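PDB 2FA1: probable transcriptional regulator phnF from Escherichia coli, which is probably a GntR/HutC-family transcriptional regulator, encoded within an operon for alkylphosphonate uptake and C-P lyase, this chain being its C-terminal effector-binding (UTRA) domain. Local coordinates for residues A[7-12]-A[53-58]; A[106-109]-A[113-116]. One frame throughout, in Å; residues are numbered along the deposited sequence.

Interaction 1: A[7-12]-A[53-58]; sequences ARFSQN and TLRRVN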
ATOM      1  N   ALA A   7       0.946   1.412  13.311  1.00 34.18           N
ATOM      2  CA  ALA A   7      -0.418   1.053  13.640  1.00 33.88           C
ATOM      3  C   ALA A   7      -0.417  -0.138  14.573  1.00 33.05           C
ATOM      4  O   ALA A   7       0.546  -0.917  14.632  1.00 32.61           O
ATOM      5  CB  ALA A   7      -1.258   0.787  12.358  1.00 33.66           C
ATOM      6  N   ARG A   8      -1.520  -0.254  15.303  1.00 32.32           N
ATOM      7  CA  ARG A   8      -1.779  -1.336  16.248  1.00 32.41           C
ATOM      8  C   ARG A   8      -1.541  -2.684  15.630  1.00 31.28           C
ATOM      9  O   ARG A   8      -0.812  -3.489  16.221  1.00 33.75           O
ATOM     10  CB  ARG A   8      -3.222  -1.207  16.792  1.00 33.16           C
ATOM     11  CG  ARG A   8      -3.685  -2.271  17.774  1.00 34.74           C
ATOM     12  CD  ARG A   8      -3.182  -2.052  19.207  1.00 35.22           C
ATOM     13  NE  ARG A   8      -2.866  -3.364  19.761  1.00 38.76           N
ATOM     14  CZ  ARG A   8      -3.736  -4.160  20.366  1.00 37.60           C
ATOM     15  NH1 ARG A   8      -4.981  -3.770  20.636  1.00 34.76           N
ATOM     16  NH2 ARG A   8      -3.326  -5.347  20.768  1.00 38.59           N
ATOM     17  N   PHE A   9      -2.114  -2.960  14.443  1.00 27.57           N
ATOM     18  CA  PHE A   9      -2.021  -4.301  13.810  1.00 26.09           C
ATOM     19  C   PHE A   9      -1.274  -4.238  12.468  1.00 25.83           C
ATOM     20  O   PHE A   9      -1.393  -3.237  11.803  1.00 22.52           O
ATOM     21  CB  PHE A   9      -3.427  -4.830  13.545  1.00 25.24           C
ATOM     22  CG  PHE A   9      -4.238  -5.035  14.809  1.00 26.65           C
ATOM     23  CD1 PHE A   9      -5.219  -4.124  15.155  1.00 26.46           C
ATOM     24  CD2 PHE A   9      -3.948  -6.096  15.666  1.00 30.53           C
ATOM     25  CE1 PHE A   9      -5.945  -4.236  16.367  1.00 26.48           C
ATOM     26  CE2 PHE A   9      -4.700  -6.249  16.871  1.00 28.21           C
ATOM     27  CZ  PHE A   9      -5.689  -5.352  17.188  1.00 26.79           C
ATOM     28  N   SER A  10      -0.567  -5.307  12.057  1.00 26.17           N
ATOM     29  CA  SER A  10       0.104  -5.377  10.704  1.00 27.16           C
ATOM     30  C   SER A  10      -0.522  -6.464   9.878  1.00 26.52           C
ATOM     31  O   SER A  10      -0.798  -7.559  10.400  1.00 26.18           O
ATOM     32  CB  SER A  10       1.618  -5.698  10.786  1.00 28.40           C
ATOM     33  OG  SER A  10       2.336  -4.691  11.479  1.00 32.58           O
ATOM     34  N   GLN A  11      -0.845  -6.203   8.606  0.50 25.43           N
ATOM     35  CA  GLN A  11      -1.366  -7.246   7.702  0.50 25.83           C
ATOM     36  C   GLN A  11      -0.468  -7.324   6.468  0.50 25.89           C
ATOM     37  O   GLN A  11      -0.133  -6.313   5.876  0.50 24.02           O
ATOM     38  CB  GLN A  11      -2.856  -7.036   7.268  0.50 25.75           C
ATOM     39  CG  GLN A  11      -4.010  -7.441   8.318  0.50 27.14           C
ATOM     40  CD  GLN A  11      -5.473  -7.004   7.926  0.50 25.79           C
ATOM     41  OE1 GLN A  11      -6.467  -7.452   8.545  0.50 26.12           O
ATOM     42  NE2 GLN A  11      -5.603  -6.158   6.885  0.50 30.69           N
ATOM     43  N   ASN A  12      -0.089  -8.536   6.076  1.00 25.73           N
ATOM     44  CA  ASN A  12       0.692  -8.742   4.871  1.00 26.92           C
ATOM     45  C   ASN A  12      -0.088  -8.396   3.593  1.00 27.00           C
ATOM     46  O   ASN A  12      -1.178  -8.918   3.288  1.00 28.95           O
ATOM     47  CB  ASN A  12       1.293 -10.162   4.919  1.00 26.48           C
ATOM     48  CG  ASN A  12       2.127 -10.543   3.700  1.00 32.82           C
ATOM     49  OD1 ASN A  12       2.062  -9.962   2.619  1.00 35.29           O
ATOM     50  ND2 ASN A  12       2.947 -11.593   3.895  1.00 39.06           N
ATOM     51  N   THR A  53     -16.870  -9.877   3.859  1.00  9.69           N
ATOM     52  CA  THR A  53     -16.324 -10.408   5.146  1.00 10.95           C
ATOM     53  C   THR A  53     -15.919  -9.215   5.985  1.00  9.81           C
ATOM     54  O   THR A  53     -15.693  -8.101   5.498  1.00  9.85           O
ATOM     55  CB  THR A  53     -15.068 -11.282   4.926  1.00 12.47           C
ATOM     56  OG1 THR A  53     -14.034 -10.546   4.221  1.00 14.57           O
ATOM     57  CG2 THR A  53     -15.410 -12.574   3.973  1.00 12.39           C
ATOM     58  N   LEU A  54     -15.806  -9.508   7.303  1.00  9.78           N
ATOM     59  CA  LEU A  54     -15.348  -8.411   8.188  1.00 10.96           C
ATOM     60  C   LEU A  54     -14.500  -9.036   9.309  1.00 12.71           C
ATOM     61  O   LEU A  54     -14.849 -10.105   9.852  1.00 13.60           O
ATOM     62  CB  LEU A  54     -16.580  -7.857   8.843  1.00 12.39           C
ATOM     63  CG  LEU A  54     -16.373  -6.616   9.738  1.00 12.49           C
ATOM     64  CD1 LEU A  54     -15.912  -5.440   9.013  1.00 14.62           C
ATOM     65  CD2 LEU A  54     -17.616  -6.348  10.525  1.00 15.29           C
ATOM     66  N   ARG A  55     -13.444  -8.300   9.645  1.00 11.62           N
ATOM     67  CA  ARG A  55     -12.567  -8.722  10.808  1.00 12.13           C
ATOM     68  C   ARG A  55     -12.920  -7.703  11.921  1.00 12.21           C
ATOM     69  O   ARG A  55     -12.901  -6.432  11.662  1.00 10.91           O
ATOM     70  CB  ARG A  55     -11.119  -8.637  10.365  1.00 13.68           C
ATOM     71  CG  ARG A  55     -10.232  -8.817  11.631  1.00 18.81           C
ATOM     72  CD  ARG A  55      -8.717  -8.654  11.326  1.00 25.85           C
ATOM     73  NE  ARG A  55      -7.945  -8.869  12.566  1.00 28.29           N
ATOM     74  CZ  ARG A  55      -6.627  -8.693  12.638  1.00 27.35           C
ATOM     75  NH1 ARG A  55      -5.966  -8.273  11.573  1.00 27.44           N
ATOM     76  NH2 ARG A  55      -5.984  -8.917  13.763  1.00 26.94           N
ATOM     77  N   ARG A  56     -13.130  -8.217  13.154  1.00 10.47           N
ATOM     78  CA  ARG A  56     -13.382  -7.328  14.302  1.00 11.34           C
ATOM     79  C   ARG A  56     -12.420  -7.788  15.370  1.00 11.92           C
ATOM     80  O   ARG A  56     -11.993  -8.967  15.380  1.00 15.36           O
ATOM     81  CB  ARG A  56     -14.749  -7.555  14.863  1.00 14.48           C
ATOM     82  CG  ARG A  56     -15.885  -7.063  13.951  1.00 13.81           C
ATOM     83  CD  ARG A  56     -17.328  -7.259  14.679  1.00 12.53           C
ATOM     84  NE  ARG A  56     -18.364  -6.657  13.831  1.00 12.23           N
ATOM     85  CZ  ARG A  56     -18.759  -5.384  13.820  1.00 10.74           C
ATOM     86  NH1 ARG A  56     -18.328  -4.481  14.732  1.00 12.91           N
ATOM     87  NH2 ARG A  56     -19.652  -5.012  12.883  1.00 14.13           N
ATOM     88  N   VAL A  57     -12.126  -6.889  16.260  1.00  9.75           N
ATOM     89  CA  VAL A  57     -11.346  -7.230  17.500  1.00 11.68           C
ATOM     90  C   VAL A  57     -12.059  -6.574  18.690  1.00 10.49           C
ATOM     91  O   VAL A  57     -12.339  -5.386  18.697  1.00 11.78           O
ATOM     92  CB  VAL A  57      -9.958  -6.730  17.400  1.00 12.20           C
ATOM     93  CG1 VAL A  57      -9.221  -6.917  18.748  1.00 15.25           C
ATOM     94  CG2 VAL A  57      -9.158  -7.423  16.233  1.00 12.02           C
ATOM     95  N   ASN A  58     -12.474  -7.405  19.641  1.00 12.03           N
ATOM     96  CA  ASN A  58     -13.345  -7.017  20.755  1.00 11.61           C
ATOM     97  C   ASN A  58     -14.543  -6.193  20.272  1.00 12.94           C
ATOM     98  O   ASN A  58     -14.862  -5.189  20.840  1.00 14.10           O
ATOM     99  CB  ASN A  58     -12.488  -6.282  21.847  1.00 11.39           C
ATOM    100  CG  ASN A  58     -11.776  -7.313  22.695  1.00 14.01           C
ATOM    101  OD1 ASN A  58     -12.319  -8.415  22.871  1.00 16.29           O
ATOM    102  ND2 ASN A  58     -10.504  -7.057  23.088  1.00 16.26           N
TER
HETATM  103  O   HOH W   1      -3.194  -8.410  11.494  1.00 34.19           O
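The ring of F9 and the guanidinium of R55 meet obliquely, their planes 56° apart. Atom CD2 of F9 lies 4.0 Å from NH2 of R55; with R55 CZ 5.2 Å from the ring centroid, this is a long cation-pi pair, at most weakly attractive. One face of the F9 ring carries CG of R8 near its rim, and one face of the R8 guanidinium takes CZ of F9 near its own rim. CZ of F9 also reaches CG2 of V57, 4.2 Å away, in a loose apolar contact. At the edge of the R55 guanidinium lie OE1 and CG of Q11 and a water. In one of two modelled conformers of Q11, NH1 of R55 donates to OE1 of Q11 at 3.2 Å, with a bent N-H...O angle of 151°. The water accepts from NH1 of R55 and donates to the backbone O of S10. R55 spans the gap because its chain is extended from CG to NE, with CG anti to the backbone N (chi1 170°). The axes of segments 9-12 and 53-57 come no nearer than 12.2 Å, so side chains and water join them without direct backbone bonding. The contact thus joins the N-terminal strand of this effector-binding (UTRA) domain, paired in parallel with strand 154-159, to the large antiparallel sheet, where 47-57 lies beside strand 60-69, whose L62 touches both F9 and V57.

Interaction 2: A[106-109]-A[113-116]; sequences SARR and KECQ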
ATOM      1  N   SER A 106      -5.152   2.812  -2.248  1.00 11.11           N
ATOM      2  CA  SER A 106      -5.408   4.246  -2.063  1.00 11.24           C
ATOM      3  C   SER A 106      -5.799   4.553  -0.625  1.00 13.16           C
ATOM      4  O   SER A 106      -6.022   3.665   0.163  1.00 13.20           O
ATOM      5  CB  SER A 106      -6.567   4.637  -2.958  1.00 12.57           C
ATOM      6  OG  SER A 106      -7.738   3.886  -2.681  1.00 15.24           O
ATOM      7  N   ALA A 107      -6.006   5.845  -0.351  1.00 10.44           N
ATOM      8  CA  ALA A 107      -6.489   6.201   1.028  1.00 11.35           C
ATOM      9  C   ALA A 107      -7.530   7.248   0.828  1.00 14.63           C
ATOM     10  O   ALA A 107      -7.408   8.136  -0.023  1.00 14.40           O
ATOM     11  CB  ALA A 107      -5.417   6.701   1.953  1.00 15.45           C
ATOM     12  N   ARG A 108      -8.546   7.154   1.641  1.00 15.23           N
ATOM     13  CA  ARG A 108      -9.576   8.196   1.595  1.00 20.81           C
ATOM     14  C   ARG A 108     -10.308   8.341   2.887  1.00 20.84           C
ATOM     15  O   ARG A 108     -10.003   7.664   3.862  1.00 19.65           O
ATOM     16  CB  ARG A 108     -10.483   7.931   0.426  1.00 23.33           C
ATOM     17  CG  ARG A 108     -11.283   6.631   0.570  1.00 28.08           C
ATOM     18  CD  ARG A 108     -12.456   6.777  -0.398  1.00 36.99           C
ATOM     19  NE  ARG A 108     -13.341   5.596  -0.449  1.00 36.80           N
ATOM     20  CZ  ARG A 108     -13.093   4.490  -1.145  1.00 39.05           C
ATOM     21  NH1 ARG A 108     -13.968   3.482  -1.181  1.00 31.99           N
ATOM     22  NH2 ARG A 108     -11.968   4.383  -1.807  1.00 37.80           N
ATOM     23  N   ARG A 109     -11.166   9.354   2.944  1.00 22.96           N
ATOM     24  CA  ARG A 109     -11.821   9.697   4.214  1.00 25.30           C
ATOM     25  C   ARG A 109     -13.197   9.101   4.122  1.00 25.21           C
ATOM     26  O   ARG A 109     -13.894   9.336   3.148  1.00 26.09           O
ATOM     27  CB  ARG A 109     -11.799  11.235   4.469  1.00 26.05           C
ATOM     28  CG  ARG A 109     -10.431  11.672   5.112  1.00 28.74           C
ATOM     29  CD  ARG A 109     -10.341  13.131   5.480  1.00 30.58           C
ATOM     30  NE  ARG A 109     -10.249  13.974   4.299  1.00 36.41           N
ATOM     31  CZ  ARG A 109     -10.101  15.309   4.320  1.00 38.53           C
ATOM     32  NH1 ARG A 109     -10.037  15.955   5.474  1.00 40.84           N
ATOM     33  NH2 ARG A 109      -9.996  16.000   3.175  1.00 32.87           N
ATOM     34  N   LYS A 113     -21.988   5.050   3.510  1.00 24.89           N
ATOM     35  CA  LYS A 113     -22.128   3.628   3.837  1.00 26.03           C
ATOM     36  C   LYS A 113     -20.813   3.015   4.314  1.00 25.60           C
ATOM     37  O   LYS A 113     -20.877   2.054   5.076  1.00 24.68           O
ATOM     38  CB  LYS A 113     -22.668   2.802   2.678  1.00 27.50           C
ATOM     39  CG  LYS A 113     -21.680   2.437   1.532  1.00 32.44           C
ATOM     40  CD  LYS A 113     -20.816   3.578   0.879  1.00 39.88           C
ATOM     41  CE  LYS A 113     -21.579   4.442  -0.158  1.00 39.88           C
ATOM     42  NZ  LYS A 113     -22.869   4.991   0.370  1.00 42.61           N
ATOM     43  N   GLU A 114     -19.668   3.609   3.961  1.00 24.61           N
ATOM     44  CA  GLU A 114     -18.390   3.181   4.538  1.00 25.04           C
ATOM     45  C   GLU A 114     -18.372   3.406   6.042  1.00 24.83           C
ATOM     46  O   GLU A 114     -17.909   2.517   6.800  1.00 25.36           O
ATOM     47  CB  GLU A 114     -17.227   3.940   3.872  1.00 26.06           C
ATOM     48  CG  GLU A 114     -17.065   3.664   2.399  1.00 29.11           C
ATOM     49  CD  GLU A 114     -16.243   4.750   1.717  1.00 32.73           C
ATOM     50  OE1 GLU A 114     -15.995   5.871   2.301  1.00 30.70           O
ATOM     51  OE2 GLU A 114     -15.884   4.480   0.561  1.00 36.15           O
ATOM     52  N   CYS A 115     -18.904   4.539   6.519  1.00 21.84           N
ATOM     53  CA  CYS A 115     -18.917   4.842   7.965  1.00 22.47           C
ATOM     54  C   CYS A 115     -19.903   3.889   8.631  1.00 22.77           C
ATOM     55  O   CYS A 115     -19.699   3.494   9.779  1.00 20.56           O
ATOM     56  CB  CYS A 115     -19.366   6.247   8.311  1.00 23.94           C
ATOM     57  SG  CYS A 115     -18.297   7.532   7.751  1.00 26.14           S
ATOM     58  N   GLN A 116     -20.960   3.498   7.894  1.00 21.19           N
ATOM     59  CA  GLN A 116     -21.966   2.608   8.494  1.00 22.13           C
ATOM     60  C   GLN A 116     -21.407   1.213   8.652  1.00 20.30           C
ATOM     61  O   GLN A 116     -21.473   0.635   9.783  1.00 20.03           O
ATOM     62  CB  GLN A 116     -23.327   2.636   7.731  1.00 22.40           C
ATOM     63  CG  GLN A 116     -24.365   1.613   8.288  0.50 23.26           C
ATOM     64  CD  GLN A 116     -25.708   1.570   7.504  0.50 25.93           C
ATOM     65  OE1 GLN A 116     -26.598   0.754   7.800  0.50 30.87           O
ATOM     66  NE2 GLN A 116     -25.846   2.424   6.511  0.50 30.04           N
TER
HETATM   67  O   HOH W   2     -15.100   8.215   1.006  1.00 27.21           O
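A salt bridge between R108 and E114 carries this contact. NE and NH1 of R108 present the side of the guanidinium to a single carboxylate oxygen: OE2 of E114 lies 3.0 Å from NE and 2.8 Å from NH1. Both N-H bonds are bent, at 142° and 148°, as sharing one acceptor requires. OE2 stays close to the guanidinium plane, yet both donors reach it on its syn side from the same face of the carboxylate, whose plane is turned 35° from that of the guanidinium. CG of R108 sits between the backbone N and carbonyl carbon, and the extended chain beyond it brings the guanidinium across the E114 side chain at about a right angle.

Hydrogen bonding to the second oxygen is separate. OE1 of E114 accepts from the backbone N of Q111, in the connection leading into helix 113-118, and a water 2.8 Å from OE1 also lies 2.7 Å from the backbone O of R109, close enough to link strand end and helix. Apolar surroundings come from neighbouring strands: L126 of strand 125-135 touches E114, and L148 of strand 143-150 touches both E114 and R108.

The carboxylate thus divides its oxygens, OE2 for the arginine and OE1 for the turn. Two N-H groups on one oxygen would probably stabilise the charged form of E114 and restrict its rotation, fastening the first turn of the helix to the end of strand 98-109.

From the N terminus, strand 9-12 enters interaction 1, which closes a long loop of 40 residues when strand 47-57 comes to its end; strand 23-31 and helix 34-40 lie within that loop. Interaction 2 follows in series, closing a short turn of three residues between strand 98-109 and helix 113-118, so the two loops neither nest nor cross. The centres of interactions 1 and 2 are about 16 Å apart, and the nearest atoms of interactions 1 and 2 about 7 Å, without touching. Both reach the six-stranded antiparallel sheet: 7-12/53-58 ties the small parallel pair 9-12 and 154-159 to it, while 106-109/113-116 attaches a helix to one of its two edge strands within this chain, 98-109.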